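Glucose import ATP-binding protein GlcV (Sulfolobus solfataricus, PDB 1OXX) hydrolyses ATP to power glucose uptake, serving as the energy-coupling ATPase subunit of the GlcSTUV ABC transporter. Local coordinates at residues D230-I235 with G275-D280; I313-L318 with V338-R343. The protein carries 1 engineered substitution. All blocks are in the same frame, centred on the assembly; numbering follows the deposited sequence.

Contact 1: D230-I235 with G275-D280; sequences DNPVSI and GIRPED
Ile-235 and Pro-232 meet Gly-275 and Arg-277 in a small, mostly apolar and water-bridged contact, where the loop between helices 225-230 and 235-241 faces the end of strand 271-276. Methyl CD1 of Ile-235 rests on CA of Gly-275 at 3.8 Å, the closest approach between the segments. With CG1 anti to the backbone N (chi1 -163°), the ethyl arm of Ile-235 reaches the strand although its CB does not point there. Gly-275 has no side chain, and the methyl comes directly against its CA. Further on, the extended side chain of Arg-277 brings its guanidinium beside the loop, and the ring of Pro-232 lies obliquely by it, CG at 4.5 Å from NH2. One ordered water spans the remaining gap: it accepts the N-H of NE of Arg-277, lying in the guanidinium plane, at 3.1 Å and sits 2.8 Å from OD1 of Asp-230, to which it can donate. The carboxylate therefore meets the arginine through solvent, with OD1 5.4 Å from NE. What anchors the guanidinium is mainly backbone oxygen: NH2 bonds to Tyr-229 O, and NH1 to Ala-238 O and Glu-243 O, while the Tyr-229 ring adds a cation-pi contact. Ser-234 N-caps helix 235-241, OG bonding to Val-237 N. Pro-232 also packs on Val-237 and Ala-238 of that helix, while Ile-235 touches Phe-350 of strand 348-351, the edge strand beside 271-276.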
loop_
_atom_site.group_PDB
_atom_site.type_symbol
_atom_site.label_atom_id
_atom_site.label_comp_id
_atom_site.label_asym_id
_atom_site.label_seq_id
_atom_site.Cartn_x
_atom_site.Cartn_y
_atom_site.Cartn_z
ATOM N N ASP A 230 7.421 0.637 -12.306
ATOM C CA ASP A 230 7.944 0.584 -13.660
ATOM C C ASP A 230 8.594 -0.753 -14.008
ATOM O O ASP A 230 8.606 -1.142 -15.183
ATOM C CB ASP A 230 8.957 1.705 -13.875
ATOM C CG ASP A 230 8.311 3.063 -13.968
ATOM O OD1 ASP A 230 7.100 3.157 -14.295
ATOM O OD2 ASP A 230 8.967 4.103 -13.718
ATOM N N ASN A 231 9.103 -1.462 -13.006
ATOM C CA ASN A 231 9.776 -2.747 -13.227
ATOM C C ASN A 231 9.211 -3.861 -12.338
ATOM O O ASN A 231 9.936 -4.494 -11.566
ATOM C CB ASN A 231 11.278 -2.576 -13.018
ATOM C CG ASN A 231 11.866 -1.553 -13.956
ATOM O OD1 ASN A 231 11.833 -1.730 -15.173
ATOM N ND2 ASN A 231 12.377 -0.460 -13.401
ATOM N N PRO A 232 7.920 -4.116 -12.452
ATOM C CA PRO A 232 7.322 -5.177 -11.632
ATOM C C PRO A 232 7.797 -6.549 -12.082
ATOM O O PRO A 232 7.947 -6.792 -13.280
ATOM C CB PRO A 232 5.828 -5.030 -11.888
ATOM C CG PRO A 232 5.738 -4.339 -13.234
ATOM C CD PRO A 232 6.939 -3.437 -13.306
ATOM N N VAL A 233 7.961 -7.462 -11.129
ATOM C CA VAL A 233 8.489 -8.785 -11.449
ATOM C C VAL A 233 7.447 -9.678 -12.095
ATOM O O VAL A 233 7.787 -10.680 -12.737
ATOM C CB VAL A 233 9.059 -9.463 -10.181
ATOM C CG1 VAL A 233 7.952 -9.903 -9.268
ATOM C CG2 VAL A 233 9.961 -10.651 -10.540
ATOM N N SER A 234 6.185 -9.302 -11.958
ATOM C CA SER A 234 5.082 -10.091 -12.475
ATOM C C SER A 234 3.915 -9.187 -12.761
ATOM O O SER A 234 3.859 -8.062 -12.278
ATOM C CB SER A 234 4.644 -11.132 -11.446
ATOM O OG SER A 234 4.030 -10.512 -10.305
ATOM N N ILE A 235 2.949 -9.674 -13.531
ATOM C CA ILE A 235 1.770 -8.863 -13.805
ATOM C C ILE A 235 0.948 -8.656 -12.518
ATOM O O ILE A 235 0.304 -7.615 -12.343
ATOM C CB ILE A 235 0.912 -9.447 -14.974
ATOM C CG1 ILE A 235 -0.063 -8.391 -15.502
ATOM C CG2 ILE A 235 0.164 -10.717 -14.549
ATOM C CD1 ILE A 235 0.579 -7.206 -16.181
ATOM N N GLY A 275 1.615 -5.970 -20.223
ATOM C CA GLY A 275 1.134 -5.007 -19.258
ATOM C C GLY A 275 1.379 -3.613 -19.789
ATOM O O GLY A 275 2.508 -3.266 -20.142
ATOM N N ILE A 276 0.317 -2.815 -19.882
ATOM C CA ILE A 276 0.459 -1.418 -20.310
ATOM C C ILE A 276 -0.468 -0.559 -19.453
ATOM O O ILE A 276 -1.688 -0.759 -19.399
ATOM C CB ILE A 276 0.236 -1.240 -21.857
ATOM C CG1 ILE A 276 0.638 0.171 -22.318
ATOM C CG2 ILE A 276 -1.183 -1.580 -22.289
ATOM C CD1 ILE A 276 2.152 0.380 -22.455
ATOM N N ARG A 277 0.133 0.363 -18.713
ATOM C CA ARG A 277 -0.653 1.213 -17.832
ATOM C C ARG A 277 -1.468 2.231 -18.636
ATOM O O ARG A 277 -1.069 2.643 -19.732
ATOM C CB ARG A 277 0.257 1.891 -16.818
ATOM C CG ARG A 277 0.943 0.924 -15.877
ATOM C CD ARG A 277 1.509 1.610 -14.619
ATOM N NE ARG A 277 2.354 0.692 -13.871
ATOM C CZ ARG A 277 1.911 -0.257 -13.055
ATOM N NH1 ARG A 277 0.610 -0.397 -12.809
ATOM N NH2 ARG A 277 2.780 -1.046 -12.433
ATOM N N PRO A 278 -2.617 2.653 -18.111
ATOM C CA PRO A 278 -3.488 3.585 -18.857
ATOM C C PRO A 278 -2.807 4.885 -19.261
ATOM O O PRO A 278 -3.114 5.413 -20.316
ATOM C CB PRO A 278 -4.649 3.819 -17.905
ATOM C CG PRO A 278 -4.109 3.458 -16.579
ATOM C CD PRO A 278 -3.215 2.278 -16.820
ATOM N N GLU A 279 -1.894 5.414 -18.450
ATOM C CA GLU A 279 -1.201 6.639 -18.806
ATOM C C GLU A 279 -0.236 6.446 -19.973
ATOM O O GLU A 279 0.229 7.417 -20.551
ATOM C CB GLU A 279 -0.451 7.201 -17.608
ATOM C CG GLU A 279 0.700 6.331 -17.110
ATOM C CD GLU A 279 0.333 5.421 -15.952
ATOM O OE1 GLU A 279 -0.847 5.044 -15.828
ATOM O OE2 GLU A 279 1.262 5.058 -15.168
ATOM N N ASP A 280 0.034 5.192 -20.309
ATOM C CA ASP A 280 0.981 4.858 -21.370
ATOM C C ASP A 280 0.293 4.437 -22.650
ATOM O O ASP A 280 0.909 3.802 -23.511
ATOM C CB ASP A 280 1.953 3.790 -20.891
ATOM C CG ASP A 280 2.764 4.250 -19.703
ATOM O OD1 ASP A 280 3.175 5.442 -19.681
ATOM O OD2 ASP A 280 2.991 3.467 -18.756
HETATM O O HOH W 1 4.810 1.915 -15.283
#

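Contact 2: I313-L318 with V338-R343; sequences ITITPL and VLVYVR
Ile-315 puts both of its methyl groups against two valines of strand 337-342. CG2 touches CG2 of Val-338 at 4.2 Å, and CD1 reaches CG2 of Val-340 at 4.1 Å, so the branched side chain spans two residues that lie on the same side of their strand. All three residues start their side chains toward the other segment, and the contact is wholly aliphatic. The fork is set by chi1 of 66°, which places CG1 between the backbone N and the carbonyl carbon and turns CG2 anti to that carbon; each branch then has its own valine. The chi2 of 100°, away from a staggered value, carries CD1 to Val-340; the two side chains run at a slant to each other. Both strands belong to the five-stranded antiparallel sheet that includes strands 281-284 and 294-307, in a C-terminal domain whose family is grouped with the OB folds, but they are not neighbours: strand 294-307 lies between them in the sheet order. The nearest CA pair, Ile-315 and Val-338, is accordingly 8.6 Å apart, and side chains make the contact. Behind it, backbone bonds hold Ile-315 to Ile-324 on one flank, and tie Thr-314 and Thr-316 to strand 294-307 on the other. Leu-283 of strand 281-284 and Ile-324 also pack on Ile-315, Val-296 of strand 294-307 packs on Val-340, and Ile-332 from a loop lies against Val-338.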
loop_
_atom_site.group_PDB
_atom_site.type_symbol
_atom_site.label_atom_id
_atom_site.label_comp_id
_atom_site.label_asym_id
_atom_site.label_seq_id
_atom_site.Cartn_x
_atom_site.Cartn_y
_atom_site.Cartn_z
ATOM N N ILE A 313 -11.886 5.475 -21.393
ATOM C CA ILE A 313 -12.227 4.878 -22.661
ATOM C C ILE A 313 -11.657 3.476 -22.733
ATOM O O ILE A 313 -10.442 3.289 -22.620
ATOM C CB ILE A 313 -11.669 5.722 -23.840
ATOM C CG1 ILE A 313 -12.108 7.174 -23.727
ATOM C CG2 ILE A 313 -12.079 5.112 -25.156
ATOM C CD1 ILE A 313 -11.496 8.061 -24.756
ATOM N N THR A 314 -12.520 2.490 -22.929
ATOM C CA THR A 314 -12.105 1.110 -23.070
ATOM C C THR A 314 -12.234 0.711 -24.527
ATOM O O THR A 314 -13.295 0.918 -25.138
ATOM C CB THR A 314 -12.993 0.187 -22.232
ATOM O OG1 THR A 314 -12.811 0.461 -20.834
ATOM C CG2 THR A 314 -12.562 -1.259 -22.431
ATOM N N ILE A 315 -11.155 0.175 -25.085
ATOM C CA ILE A 315 -11.160 -0.320 -26.443
ATOM C C ILE A 315 -10.862 -1.797 -26.418
ATOM O O ILE A 315 -10.437 -2.330 -25.397
ATOM C CB ILE A 315 -10.086 0.389 -27.300
ATOM C CG1 ILE A 315 -8.684 0.050 -26.816
ATOM C CG2 ILE A 315 -10.279 1.883 -27.282
ATOM C CD1 ILE A 315 -7.997 -0.991 -27.626
ATOM N N THR A 316 -11.128 -2.456 -27.537
ATOM C CA THR A 316 -10.586 -3.781 -27.776
ATOM C C THR A 316 -9.966 -3.727 -29.151
ATOM O O THR A 316 -10.330 -2.889 -29.971
ATOM C CB THR A 316 -11.608 -4.922 -27.780
ATOM O OG1 THR A 316 -12.482 -4.776 -28.899
ATOM C CG2 THR A 316 -12.482 -4.913 -26.537
ATOM N N PRO A 317 -9.010 -4.609 -29.411
ATOM C CA PRO A 317 -8.509 -4.740 -30.773
ATOM C C PRO A 317 -9.610 -5.313 -31.629
ATOM O O PRO A 317 -10.573 -5.885 -31.097
ATOM C CB PRO A 317 -7.380 -5.766 -30.648
ATOM C CG PRO A 317 -7.057 -5.812 -29.218
ATOM C CD PRO A 317 -8.337 -5.533 -28.484
ATOM N N LEU A 318 -9.496 -5.160 -32.942
ATOM C CA LEU A 318 -10.389 -5.875 -33.841
ATOM C C LEU A 318 -10.002 -7.358 -33.724
ATOM O O LEU A 318 -8.838 -7.677 -33.520
ATOM C CB LEU A 318 -10.204 -5.396 -35.283
ATOM C CG LEU A 318 -10.989 -4.179 -35.787
ATOM C CD1 LEU A 318 -10.610 -2.890 -35.106
ATOM C CD2 LEU A 318 -10.775 -4.039 -37.290
ATOM N N VAL A 338 -10.304 3.408 -33.829
ATOM C CA VAL A 338 -9.219 4.280 -33.423
ATOM C C VAL A 338 -7.865 3.630 -33.665
ATOM O O VAL A 338 -7.743 2.403 -33.794
ATOM C CB VAL A 338 -9.282 4.598 -31.904
ATOM C CG1 VAL A 338 -10.553 5.390 -31.560
ATOM C CG2 VAL A 338 -9.231 3.325 -31.088
ATOM N N LEU A 339 -6.855 4.480 -33.712
ATOM C CA LEU A 339 -5.474 4.036 -33.706
ATOM C C LEU A 339 -5.011 4.009 -32.253
ATOM O O LEU A 339 -5.400 4.866 -31.465
ATOM C CB LEU A 339 -4.587 4.976 -34.515
ATOM C CG LEU A 339 -4.958 5.125 -35.985
ATOM C CD1 LEU A 339 -3.901 5.975 -36.673
ATOM C CD2 LEU A 339 -5.096 3.746 -36.640
ATOM N N VAL A 340 -4.194 3.023 -31.912
ATOM C CA VAL A 340 -3.695 2.820 -30.551
ATOM C C VAL A 340 -2.194 3.024 -30.499
ATOM O O VAL A 340 -1.444 2.398 -31.247
ATOM C CB VAL A 340 -4.027 1.411 -30.048
ATOM C CG1 VAL A 340 -3.580 1.230 -28.608
ATOM C CG2 VAL A 340 -5.520 1.143 -30.177
ATOM N N TYR A 341 -1.774 3.952 -29.648
ATOM C CA TYR A 341 -0.379 4.274 -29.452
ATOM C C TYR A 341 -0.020 3.931 -28.017
ATOM O O TYR A 341 -0.852 4.018 -27.112
ATOM C CB TYR A 341 -0.121 5.775 -29.616
ATOM C CG TYR A 341 -0.157 6.298 -31.023
ATOM C CD1 TYR A 341 -1.354 6.677 -31.624
ATOM C CD2 TYR A 341 1.017 6.454 -31.733
ATOM C CE1 TYR A 341 -1.366 7.177 -32.915
ATOM C CE2 TYR A 341 1.015 6.932 -33.030
ATOM C CZ TYR A 341 -0.173 7.310 -33.609
ATOM O OH TYR A 341 -0.171 7.807 -34.900
ATOM N N VAL A 342 1.230 3.545 -27.806
ATOM C CA VAL A 342 1.723 3.348 -26.450
ATOM C C VAL A 342 3.102 3.969 -26.285
ATOM O O VAL A 342 3.752 4.350 -27.251
ATOM C CB VAL A 342 1.814 1.849 -26.071
ATOM C CG1 VAL A 342 0.459 1.138 -26.213
ATOM C CG2 VAL A 342 2.872 1.129 -26.925
ATOM N N ARG A 343 3.540 4.079 -25.034
ATOM C CA ARG A 343 4.917 4.441 -24.733
ATOM C C ARG A 343 5.752 3.168 -24.837
ATOM O O ARG A 343 5.615 2.253 -24.017
ATOM C CB ARG A 343 5.021 4.975 -23.313
ATOM C CG ARG A 343 4.205 6.199 -23.077
ATOM C CD ARG A 343 4.744 7.410 -23.785
ATOM N NE ARG A 343 4.208 8.660 -23.252
ATOM C CZ ARG A 343 4.287 9.809 -23.878
ATOM N NH1 ARG A 343 4.884 9.875 -25.058
ATOM N NH2 ARG A 343 3.773 10.902 -23.339
#

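In the fold
Contact 1 comes first along the chain, complete before the first residue of contact 2, and their centres lie about 16 Å apart. Contact 1 brings the loop 230-235 between helices 225-230 and 235-241 to strand 271-276, whereas contact 2 lies within the neighbouring five-stranded sheet of the C-terminal domain. The two meet directly at 275-280 and 338-343: Asp-280 O probably accepts a hydrogen bond from Arg-343 N at 3.1 Å, and CD1 of Ile-276 packs on CB of Val-342 at 3.9 Å. The chain passes through 275-280 from strand 271-276 of one sheet to strand 281-284 of the next, so this segment joins both sheets and packs against the interhelical loop. Both lie away from the probable ATP-binding residues.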